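Long-range contacts in thiol-activated cytolysin (Desulfobulbus propionicus, PDB 6NAL), which probably assembles into oligomeric rings that pierce membranes, as the pore-forming toxins of the cholesterol-dependent cytolysin family do: residues V235-Y240 and N335-F340; V98-D103 and V200-P205; R441-K446 and Q466-T471. All blocks are in the same frame, centred on the assembly; numbering follows the deposited sequence.

Interaction 1 of 3, residues V235-Y240 and N335-F340; sequences VKNVQY and NYYTVF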
loop_
_atom_site.group_PDB
_atom_site.type_symbol
_atom_site.label_atom_id
_atom_site.label_comp_id
_atom_site.label_asym_id
_atom_site.label_seq_id
_atom_site.Cartn_x
_atom_site.Cartn_y
_atom_site.Cartn_z
ATOM N N VAL A 235 38.182 26.135 -7.505
ATOM C CA VAL A 235 36.861 26.657 -7.250
ATOM C C VAL A 235 36.453 27.541 -8.414
ATOM O O VAL A 235 36.905 28.687 -8.557
ATOM C CB VAL A 235 36.809 27.396 -5.917
ATOM C CG1 VAL A 235 35.422 27.856 -5.643
ATOM C CG2 VAL A 235 37.250 26.484 -4.791
ATOM N N LYS A 236 35.550 27.000 -9.229
ATOM C CA LYS A 236 35.060 27.682 -10.415
ATOM C C LYS A 236 33.927 28.661 -10.129
ATOM O O LYS A 236 33.748 29.637 -10.874
ATOM C CB LYS A 236 34.566 26.671 -11.435
ATOM C CG LYS A 236 34.438 27.268 -12.797
ATOM C CD LYS A 236 33.906 26.254 -13.799
ATOM C CE LYS A 236 33.610 26.927 -15.134
ATOM N NZ LYS A 236 33.024 25.987 -16.116
ATOM N N ASN A 237 33.140 28.429 -9.085
ATOM C CA ASN A 237 31.949 29.250 -8.917
ATOM C C ASN A 237 31.435 29.107 -7.497
ATOM O O ASN A 237 31.470 28.014 -6.934
ATOM C CB ASN A 237 30.886 28.821 -9.950
ATOM C CG ASN A 237 29.734 29.795 -10.062
ATOM O OD1 ASN A 237 29.907 30.997 -10.232
ATOM N ND2 ASN A 237 28.545 29.269 -9.962
ATOM N N VAL A 238 31.041 30.228 -6.909
ATOM C CA VAL A 238 30.361 30.292 -5.626
ATOM C C VAL A 238 29.075 31.077 -5.821
ATOM O O VAL A 238 29.059 32.080 -6.544
ATOM C CB VAL A 238 31.210 30.972 -4.535
ATOM C CG1 VAL A 238 30.509 30.875 -3.196
ATOM C CG2 VAL A 238 32.600 30.391 -4.440
ATOM N N GLN A 239 28.006 30.627 -5.179
ATOM C CA GLN A 239 26.732 31.323 -5.197
ATOM C C GLN A 239 26.524 31.971 -3.854
ATOM O O GLN A 239 26.866 31.390 -2.830
ATOM C CB GLN A 239 25.542 30.379 -5.411
ATOM C CG GLN A 239 25.679 29.460 -6.544
ATOM C CD GLN A 239 24.600 28.333 -6.519
ATOM O OE1 GLN A 239 24.353 27.732 -7.541
ATOM N NE2 GLN A 239 23.967 28.074 -5.358
ATOM N N TYR A 240 25.916 33.135 -3.854
ATOM C CA TYR A 240 25.699 33.895 -2.633
ATOM C C TYR A 240 24.218 34.242 -2.504
ATOM O O TYR A 240 23.567 34.613 -3.480
ATOM C CB TYR A 240 26.526 35.219 -2.630
ATOM C CG TYR A 240 27.994 35.008 -2.730
ATOM C CD1 TYR A 240 28.565 34.735 -3.949
ATOM C CD2 TYR A 240 28.809 35.046 -1.617
ATOM C CE1 TYR A 240 29.898 34.539 -4.069
ATOM C CE2 TYR A 240 30.184 34.848 -1.727
ATOM C CZ TYR A 240 30.712 34.609 -2.969
ATOM O OH TYR A 240 32.030 34.359 -3.176
ATOM N N ASN A 335 26.653 27.748 -1.969
ATOM C CA ASN A 335 27.228 26.563 -2.578
ATOM C C ASN A 335 28.405 26.971 -3.448
ATOM O O ASN A 335 28.481 28.106 -3.921
ATOM C CB ASN A 335 26.170 25.810 -3.377
ATOM C CG ASN A 335 25.014 25.303 -2.499
ATOM O OD1 ASN A 335 23.990 25.986 -2.334
ATOM N ND2 ASN A 335 25.173 24.118 -1.945
ATOM N N TYR A 336 29.337 26.046 -3.628
ATOM C CA TYR A 336 30.478 26.268 -4.495
ATOM C C TYR A 336 30.642 25.011 -5.336
ATOM O O TYR A 336 30.188 23.920 -4.978
ATOM C CB TYR A 336 31.775 26.703 -3.705
ATOM C CG TYR A 336 32.478 25.651 -2.900
ATOM C CD1 TYR A 336 31.959 25.218 -1.704
ATOM C CD2 TYR A 336 33.668 25.087 -3.340
ATOM C CE1 TYR A 336 32.559 24.193 -0.977
ATOM C CE2 TYR A 336 34.308 24.093 -2.594
ATOM C CZ TYR A 336 33.745 23.660 -1.417
ATOM O OH TYR A 336 34.362 22.678 -0.689
ATOM N N TYR A 337 31.253 25.212 -6.496
ATOM C CA TYR A 337 31.451 24.208 -7.523
ATOM C C TYR A 337 32.925 24.188 -7.868
ATOM O O TYR A 337 33.540 25.251 -8.068
ATOM C CB TYR A 337 30.604 24.508 -8.763
ATOM C CG TYR A 337 29.136 24.588 -8.371
ATOM C CD1 TYR A 337 28.583 25.792 -7.919
ATOM C CD2 TYR A 337 28.320 23.449 -8.380
ATOM C CE1 TYR A 337 27.271 25.872 -7.532
ATOM C CE2 TYR A 337 26.993 23.523 -7.987
ATOM C CZ TYR A 337 26.474 24.743 -7.564
ATOM O OH TYR A 337 25.158 24.839 -7.158
ATOM N N THR A 338 33.487 22.975 -7.859
ATOM C CA THR A 338 34.892 22.726 -8.124
ATOM C C THR A 338 35.020 22.023 -9.459
ATOM O O THR A 338 34.173 21.211 -9.839
ATOM C CB THR A 338 35.578 21.822 -7.071
ATOM O OG1 THR A 338 34.768 20.672 -6.759
ATOM C CG2 THR A 338 35.822 22.595 -5.837
ATOM N N VAL A 339 36.126 22.283 -10.112
ATOM C CA VAL A 339 36.570 21.600 -11.309
ATOM C C VAL A 339 38.002 21.095 -11.040
ATOM O O VAL A 339 38.715 21.637 -10.188
ATOM C CB VAL A 339 36.405 22.617 -12.461
ATOM C CG1 VAL A 339 37.622 23.551 -12.575
ATOM C CG2 VAL A 339 36.009 21.935 -13.748
ATOM N N PHE A 340 38.378 19.975 -11.667
ATOM C CA PHE A 340 39.746 19.479 -11.557
ATOM C C PHE A 340 40.694 20.423 -12.303
ATOM O O PHE A 340 40.388 20.899 -13.402
ATOM C CB PHE A 340 39.865 18.052 -12.099
ATOM C CG PHE A 340 39.245 17.024 -11.195
ATOM C CD1 PHE A 340 39.914 16.588 -10.052
ATOM C CD2 PHE A 340 37.998 16.502 -11.486
ATOM C CE1 PHE A 340 39.336 15.637 -9.192
ATOM C CE2 PHE A 340 37.398 15.562 -10.645
ATOM C CZ PHE A 340 38.053 15.126 -9.487
#
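Tyr337 meets the facing antiparallel strand through both backbone and ring. Its carbonyl O accepts a bond from Lys236 N (2.9 Å) and a weak one from Asn237 N, while its own N reaches back to Asn237 O (2.8 Å). Gln239 N gives an almost straight bond to Asn335 O (2.9 Å, 169° at the hydrogen).

Two consecutive residues thus face one, a classic beta bulge, and the register slips by one residue at Lys236. The bulge lies in the large bent antiparallel sheet that relatives of this family carry at their core. Lys236 turns its long, flexible chain away to where its ammonium group can be hydrated.

The polar side-chain contact lies on the face of Asn237, Gln239 and Tyr337. With CG anti to its carbonyl carbon (chi1 -50°) and the chain stretched out, Gln239 brings OE1 to the edge of the Tyr337 ring, where the phenol OH donates to it (3.0 Å). The hydroxyl stands 59° out of the amide's carbonyl plane, so the bond does not follow a lone pair. Gln239 is long enough to reach this phenol from the neighbouring strand. Asn335 OD1 accepts from Lys194 NZ and its ND2 donates to Gly164 O, satisfying both ends of this buried amide.

Apolar contacts occupy the other face. Val238 CG2 packs on Tyr336 CB (3.8 Å), and Val235 CG1 approaches CD2 of the Tyr336 ring (4.0 Å) obliquely, the two side chains crossing at about a right angle. Branched valines suit this extended backbone, and Leu77 of the adjoining strand touches both Val235 and Tyr336.

Interaction 2 of 3, residues V98-D103 and V200-P205; sequences VNITVD and VSAERP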
loop_
_atom_site.group_PDB
_atom_site.type_symbol
_atom_site.label_atom_id
_atom_site.label_comp_id
_atom_site.label_asym_id
_atom_site.label_seq_id
_atom_site.Cartn_x
_atom_site.Cartn_y
_atom_site.Cartn_z
ATOM N N VAL A 98 44.140 35.770 -12.128
ATOM C CA VAL A 98 43.009 35.018 -12.661
ATOM C C VAL A 98 41.850 35.969 -12.903
ATOM O O VAL A 98 41.634 36.913 -12.137
ATOM C CB VAL A 98 42.559 33.903 -11.691
ATOM C CG1 VAL A 98 41.152 33.413 -12.041
ATOM C CG2 VAL A 98 43.510 32.762 -11.706
ATOM N N ASN A 99 41.070 35.694 -13.945
ATOM C CA ASN A 99 39.886 36.499 -14.216
ATOM C C ASN A 99 38.724 36.048 -13.338
ATOM O O ASN A 99 38.314 34.883 -13.377
ATOM C CB ASN A 99 39.494 36.434 -15.684
ATOM C CG ASN A 99 40.092 37.573 -16.485
ATOM O OD1 ASN A 99 41.214 37.465 -16.971
ATOM N ND2 ASN A 99 39.354 38.681 -16.609
ATOM N N ILE A 100 38.217 36.984 -12.541
ATOM C CA ILE A 100 37.109 36.784 -11.624
ATOM C C ILE A 100 35.937 37.566 -12.189
ATOM O O ILE A 100 36.094 38.733 -12.563
ATOM C CB ILE A 100 37.466 37.281 -10.217
ATOM C CG1 ILE A 100 38.685 36.527 -9.671
ATOM C CG2 ILE A 100 36.274 37.172 -9.280
ATOM C CD1 ILE A 100 38.410 35.100 -9.324
ATOM N N THR A 101 34.780 36.928 -12.296
ATOM C CA THR A 101 33.611 37.552 -12.910
ATOM C C THR A 101 32.441 37.485 -11.937
ATOM O O THR A 101 32.133 36.417 -11.409
ATOM C CB THR A 101 33.260 36.847 -14.229
ATOM O OG1 THR A 101 34.366 36.983 -15.136
ATOM C CG2 THR A 101 31.981 37.390 -14.835
ATOM N N VAL A 102 31.852 38.638 -11.658
ATOM C CA VAL A 102 30.675 38.755 -10.818
ATOM C C VAL A 102 29.470 38.806 -11.730
ATOM O O VAL A 102 29.391 39.678 -12.589
ATOM C CB VAL A 102 30.709 40.023 -9.956
ATOM C CG1 VAL A 102 29.496 40.087 -9.104
ATOM C CG2 VAL A 102 31.981 40.072 -9.160
ATOM N N ASP A 103 28.521 37.921 -11.515
ATOM C CA ASP A 103 27.311 37.892 -12.316
ATOM C C ASP A 103 26.175 38.448 -11.475
ATOM O O ASP A 103 25.652 37.745 -10.601
ATOM C CB ASP A 103 26.979 36.484 -12.779
ATOM C CG ASP A 103 25.570 36.400 -13.356
ATOM O OD1 ASP A 103 25.189 37.360 -14.089
ATOM O OD2 ASP A 103 24.841 35.405 -13.051
ATOM N N VAL A 200 29.613 34.338 -8.381
ATOM C CA VAL A 200 30.958 34.742 -8.751
ATOM C C VAL A 200 31.713 33.530 -9.273
ATOM O O VAL A 200 31.862 32.528 -8.558
ATOM C CB VAL A 200 31.738 35.379 -7.593
ATOM C CG1 VAL A 200 33.099 35.789 -8.129
ATOM C CG2 VAL A 200 30.994 36.553 -6.961
ATOM N N SER A 201 32.231 33.637 -10.497
ATOM C CA SER A 201 32.935 32.558 -11.160
ATOM C C SER A 201 34.380 32.979 -11.400
ATOM O O SER A 201 34.750 34.150 -11.244
ATOM C CB SER A 201 32.220 32.197 -12.465
ATOM O OG SER A 201 32.259 33.289 -13.364
ATOM N N ALA A 202 35.201 32.007 -11.766
ATOM C CA ALA A 202 36.608 32.255 -12.046
ATOM C C ALA A 202 37.030 31.353 -13.190
ATOM O O ALA A 202 36.636 30.187 -13.228
ATOM C CB ALA A 202 37.453 32.008 -10.800
ATOM N N GLU A 203 37.778 31.903 -14.149
ATOM C CA GLU A 203 38.186 31.159 -15.340
ATOM C C GLU A 203 39.494 30.426 -15.068
ATOM O O GLU A 203 40.451 31.011 -14.561
ATOM C CB GLU A 203 38.319 32.100 -16.542
ATOM C CG GLU A 203 39.713 32.675 -16.796
ATOM C CD GLU A 203 39.741 33.768 -17.886
ATOM O OE1 GLU A 203 38.678 34.042 -18.504
ATOM O OE2 GLU A 203 40.833 34.357 -18.104
ATOM N N ARG A 204 39.498 29.169 -15.296
ATOM C CA ARG A 204 40.715 28.401 -15.141
ATOM C C ARG A 204 41.608 28.670 -16.337
ATOM O O ARG A 204 41.102 28.810 -17.457
ATOM C CB ARG A 204 40.411 26.921 -15.051
ATOM C CG ARG A 204 41.608 26.025 -14.753
ATOM C CD ARG A 204 41.209 24.511 -14.955
ATOM N NE ARG A 204 40.804 24.326 -16.357
ATOM C CZ ARG A 204 41.467 23.628 -17.277
ATOM N NH1 ARG A 204 42.579 22.975 -16.965
ATOM N NH2 ARG A 204 40.997 23.561 -18.517
ATOM N N PRO A 205 42.913 28.820 -16.122
ATOM C CA PRO A 205 43.798 29.125 -17.244
ATOM C C PRO A 205 43.869 27.952 -18.197
ATOM O O PRO A 205 43.812 26.787 -17.785
ATOM C CB PRO A 205 45.157 29.390 -16.583
ATOM C CG PRO A 205 44.851 29.647 -15.141
ATOM C CD PRO A 205 43.622 28.836 -14.827
#
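Ile100 spans two residues on one face of the facing strand, with one branch on Val200 and the other on Ala202. Its CG2 presses on Val200 CG1 (3.6 Å). With the chain turned at the second torsion (chi2 -71°), CD1 lies against the methyl of Ala202, CD1 to CB being again 3.6 Å. The small Ala202 suits this place: its low profile makes a shallow seat that the long isoleucine branch fills. Val98 CG1 adds a second, looser bump to the same methyl, 4.1 Å from Ala202 CB. At the far end Val102 and Val200 meet more loosely through their CG2 methyls (4.3 Å). Beta-branched valines and isoleucine, at ease in an extended backbone, make up most of this buried face.

Polar side chains line the reverse face. Ser201 and Thr101 are short enough to sit side by side over the strands, Ser201 OG lying near Thr101 CB. Beyond them the extended Glu203 runs alongside Asn99, pointing the same way, so that Glu203 CD rests on Asn99 CB (3.5 Å). The ends are less well matched: Asn99 OD1 and Glu203 OE2 are both acceptors, 3.3 Å apart and not bonded. The weak bond from Lys113 to Asn99 OD1 may ease the electrostatic cost of the close oxygens.

Beneath the side chains runs regular antiparallel pairing. Thr101 and Ser201 exchange two bonds, and Glu203 N donates to Asn99 O (3.1 Å). In the large antiparallel sheet of the cytolysin core, strand 98-103 lies between the edge strand 110-114 and strand 187-202, which in turn joins strand 232-250. Helix 118-133 lies over the hydrophobic face, with Ile128 on Val102 and Ile125 on Val200.

Interaction 3 of 3, residues R441-K446 and Q466-T471; sequences RTSGYK and QTFSMT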
loop_
_atom_site.group_PDB
_atom_site.type_symbol
_atom_site.label_atom_id
_atom_site.label_comp_id
_atom_site.label_asym_id
_atom_site.label_seq_id
_atom_site.Cartn_x
_atom_site.Cartn_y
_atom_site.Cartn_z
ATOM N N ARG A 441 -37.980 -15.077 3.305
ATOM C CA ARG A 441 -37.732 -14.216 2.169
ATOM C C ARG A 441 -36.538 -13.360 2.534
ATOM O O ARG A 441 -36.443 -12.865 3.657
ATOM C CB ARG A 441 -38.953 -13.358 1.849
ATOM C CG ARG A 441 -38.997 -12.903 0.402
ATOM C CD ARG A 441 -39.700 -13.903 -0.555
ATOM N NE ARG A 441 -41.167 -13.894 -0.461
ATOM C CZ ARG A 441 -41.950 -12.885 -0.854
ATOM N NH1 ARG A 441 -41.418 -11.793 -1.377
ATOM N NH2 ARG A 441 -43.268 -12.952 -0.727
ATOM N N THR A 442 -35.615 -13.201 1.608
ATOM C CA THR A 442 -34.436 -12.397 1.871
ATOM C C THR A 442 -34.720 -10.975 1.437
ATOM O O THR A 442 -34.934 -10.732 0.254
ATOM C CB THR A 442 -33.216 -12.941 1.133
ATOM O OG1 THR A 442 -32.908 -14.248 1.636
ATOM C CG2 THR A 442 -32.022 -12.002 1.344
ATOM N N SER A 443 -34.698 -10.036 2.373
ATOM C CA SER A 443 -34.928 -8.642 2.001
ATOM C C SER A 443 -33.645 -7.890 1.703
ATOM O O SER A 443 -33.701 -6.754 1.216
ATOM C CB SER A 443 -35.693 -7.921 3.110
ATOM O OG SER A 443 -35.024 -8.045 4.355
ATOM N N GLY A 444 -32.491 -8.490 1.958
ATOM C CA GLY A 444 -31.237 -7.817 1.729
ATOM C C GLY A 444 -30.069 -8.747 1.906
ATOM O O GLY A 444 -30.076 -9.559 2.813
ATOM N N TYR A 445 -29.066 -8.646 1.051
ATOM C CA TYR A 445 -27.871 -9.497 1.097
ATOM C C TYR A 445 -26.747 -8.651 0.494
ATOM O O TYR A 445 -26.570 -8.618 -0.726
ATOM C CB TYR A 445 -28.026 -10.794 0.329
ATOM C CG TYR A 445 -27.015 -11.868 0.634
ATOM C CD1 TYR A 445 -26.008 -11.692 1.589
ATOM C CD2 TYR A 445 -27.111 -13.105 -0.004
ATOM C CE1 TYR A 445 -25.118 -12.735 1.883
ATOM C CE2 TYR A 445 -26.242 -14.124 0.276
ATOM C CZ TYR A 445 -25.255 -13.937 1.214
ATOM O OH TYR A 445 -24.419 -14.990 1.435
ATOM N N LYS A 446 -26.020 -7.968 1.360
ATOM C CA LYS A 446 -24.888 -7.115 1.009
ATOM C C LYS A 446 -23.638 -7.821 1.504
ATOM O O LYS A 446 -23.555 -8.184 2.684
ATOM C CB LYS A 446 -25.074 -5.732 1.645
ATOM C CG LYS A 446 -26.516 -5.124 1.315
ATOM C CD LYS A 446 -26.476 -4.216 0.086
ATOM C CE LYS A 446 -27.862 -3.744 -0.374
ATOM N NZ LYS A 446 -28.637 -4.838 -1.023
ATOM N N GLN A 466 -41.937 -6.636 2.480
ATOM C CA GLN A 466 -40.862 -6.491 3.440
ATOM C C GLN A 466 -39.901 -5.437 2.928
ATOM O O GLN A 466 -39.399 -5.548 1.810
ATOM C CB GLN A 466 -40.107 -7.805 3.642
ATOM C CG GLN A 466 -40.883 -8.920 4.303
ATOM C CD GLN A 466 -40.024 -10.191 4.476
ATOM O OE1 GLN A 466 -38.777 -10.186 4.462
ATOM N NE2 GLN A 466 -40.702 -11.278 4.633
ATOM N N THR A 467 -39.621 -4.441 3.744
ATOM C CA THR A 467 -38.828 -3.309 3.318
ATOM C C THR A 467 -37.451 -3.414 3.936
ATOM O O THR A 467 -37.278 -4.003 5.013
ATOM C CB THR A 467 -39.492 -2.003 3.740
ATOM O OG1 THR A 467 -39.493 -1.954 5.166
ATOM C CG2 THR A 467 -40.949 -1.930 3.163
ATOM N N PHE A 468 -36.479 -2.855 3.228
ATOM C CA PHE A 468 -35.080 -2.908 3.612
ATOM C C PHE A 468 -34.427 -1.605 3.226
ATOM O O PHE A 468 -34.620 -1.115 2.109
ATOM C CB PHE A 468 -34.360 -4.041 2.903
ATOM C CG PHE A 468 -32.884 -4.156 3.241
ATOM C CD1 PHE A 468 -31.931 -3.465 2.519
ATOM C CD2 PHE A 468 -32.451 -5.003 4.233
ATOM C CE1 PHE A 468 -30.572 -3.611 2.793
ATOM C CE2 PHE A 468 -31.093 -5.144 4.523
ATOM C CZ PHE A 468 -30.162 -4.468 3.797
ATOM N N SER A 469 -33.654 -1.058 4.140
ATOM C CA SER A 469 -32.903 0.142 3.847
ATOM C C SER A 469 -31.615 0.024 4.630
ATOM O O SER A 469 -31.615 -0.390 5.799
ATOM C CB SER A 469 -33.661 1.417 4.220
ATOM O OG SER A 469 -33.287 1.852 5.518
HETATM N N MSE A 470 -30.527 0.329 3.949
HETATM C CA MSE A 470 -29.220 0.343 4.562
HETATM C C MSE A 470 -28.635 1.736 4.352
HETATM O O MSE A 470 -28.780 2.292 3.274
HETATM C CB MSE A 470 -28.313 -0.696 3.959
HETATM C CG MSE A 470 -26.935 -0.601 4.543
HETATM SE SE MSE A 470 -25.926 -2.111 3.997
HETATM C CE MSE A 470 -25.503 -1.610 2.170
ATOM N N THR A 471 -27.972 2.271 5.364
ATOM C CA THR A 471 -27.355 3.586 5.317
ATOM C C THR A 471 -25.951 3.439 5.874
ATOM O O THR A 471 -25.796 3.038 7.050
ATOM C CB THR A 471 -28.164 4.577 6.136
ATOM O OG1 THR A 471 -29.497 4.656 5.609
ATOM C CG2 THR A 471 -27.521 5.884 6.101
HETATM O O HOH W 1 -37.074 -8.749 5.948
#
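Phe468 lays one face of its ring under Gly444, whose CA sits 4.0 Å from the ring centroid and 14° off the normal, a CH-pi contact. Glycine suits the place because its bare CA lets the aromatic plane come close. The trans first torsion of Phe468 (chi1 179°) swings the ring across to the other segment. Its root is also covered: Ser443 O lies 3.3 Å from Phe468 CB.

A second apolar contact joins two long, flexible chains. Lys446, bent at its second and fourth torsions, exposes its methylene run to Met470, present as selenomethionine, and CD meets the Met470 methyl CE at 3.5 Å, tight for two carbons. Lys446 CE also comes obliquely to Phe468 CE1 (4.2 Å), the two side chains sliding past each other in opposite directions.

The polar contacts work through solvent and third parties. A water links the segments, 2.7 Å from Ser443 OG and donating to Gln466 OE1, also at 2.7 Å. Ser443 OG bonds further to Thr429, and Gln466 is long enough to hold the water through OE1 while NE2 reaches Gly431 O and Thr463 O; these anchors fix both side chains.

Ser443 marks a corner in the chain, and the contact joins strand 440-449 to strand 465-471, which belongs to another sheet, across the C-terminal beta-sandwich. On the side away from Phe468, Tyr445 engages Tyr148 and Lys267 of the second subunit. With no direct hydrogen bond between the segments, cohesion probably comes from the ring face and hydrocarbon packing, with one water bridge, and not from shared sheet bonding.

Overall arrangement
Along the chain the loops close in series: interaction 2, then interaction 1, then interaction 3. The first two are neighbours in one antiparallel sheet, their centres 10 Å apart, because strand 187-202 pairs with strand 232-250; Lys236 O to Ala202 N and Val238 N to Val200 O are probable hydrogen bonds joining them. Interaction 3 lies far off in the beta-sandwich, on the opposite side of the chain's centre, about 73 Å from interaction 1 and 81 Å from interaction 2, centre to centre. This elongated layout is consistent with related cytolysins, in which the sandwich recognises the membrane while helices beside the distant core sheet refold into the hairpins of the pore.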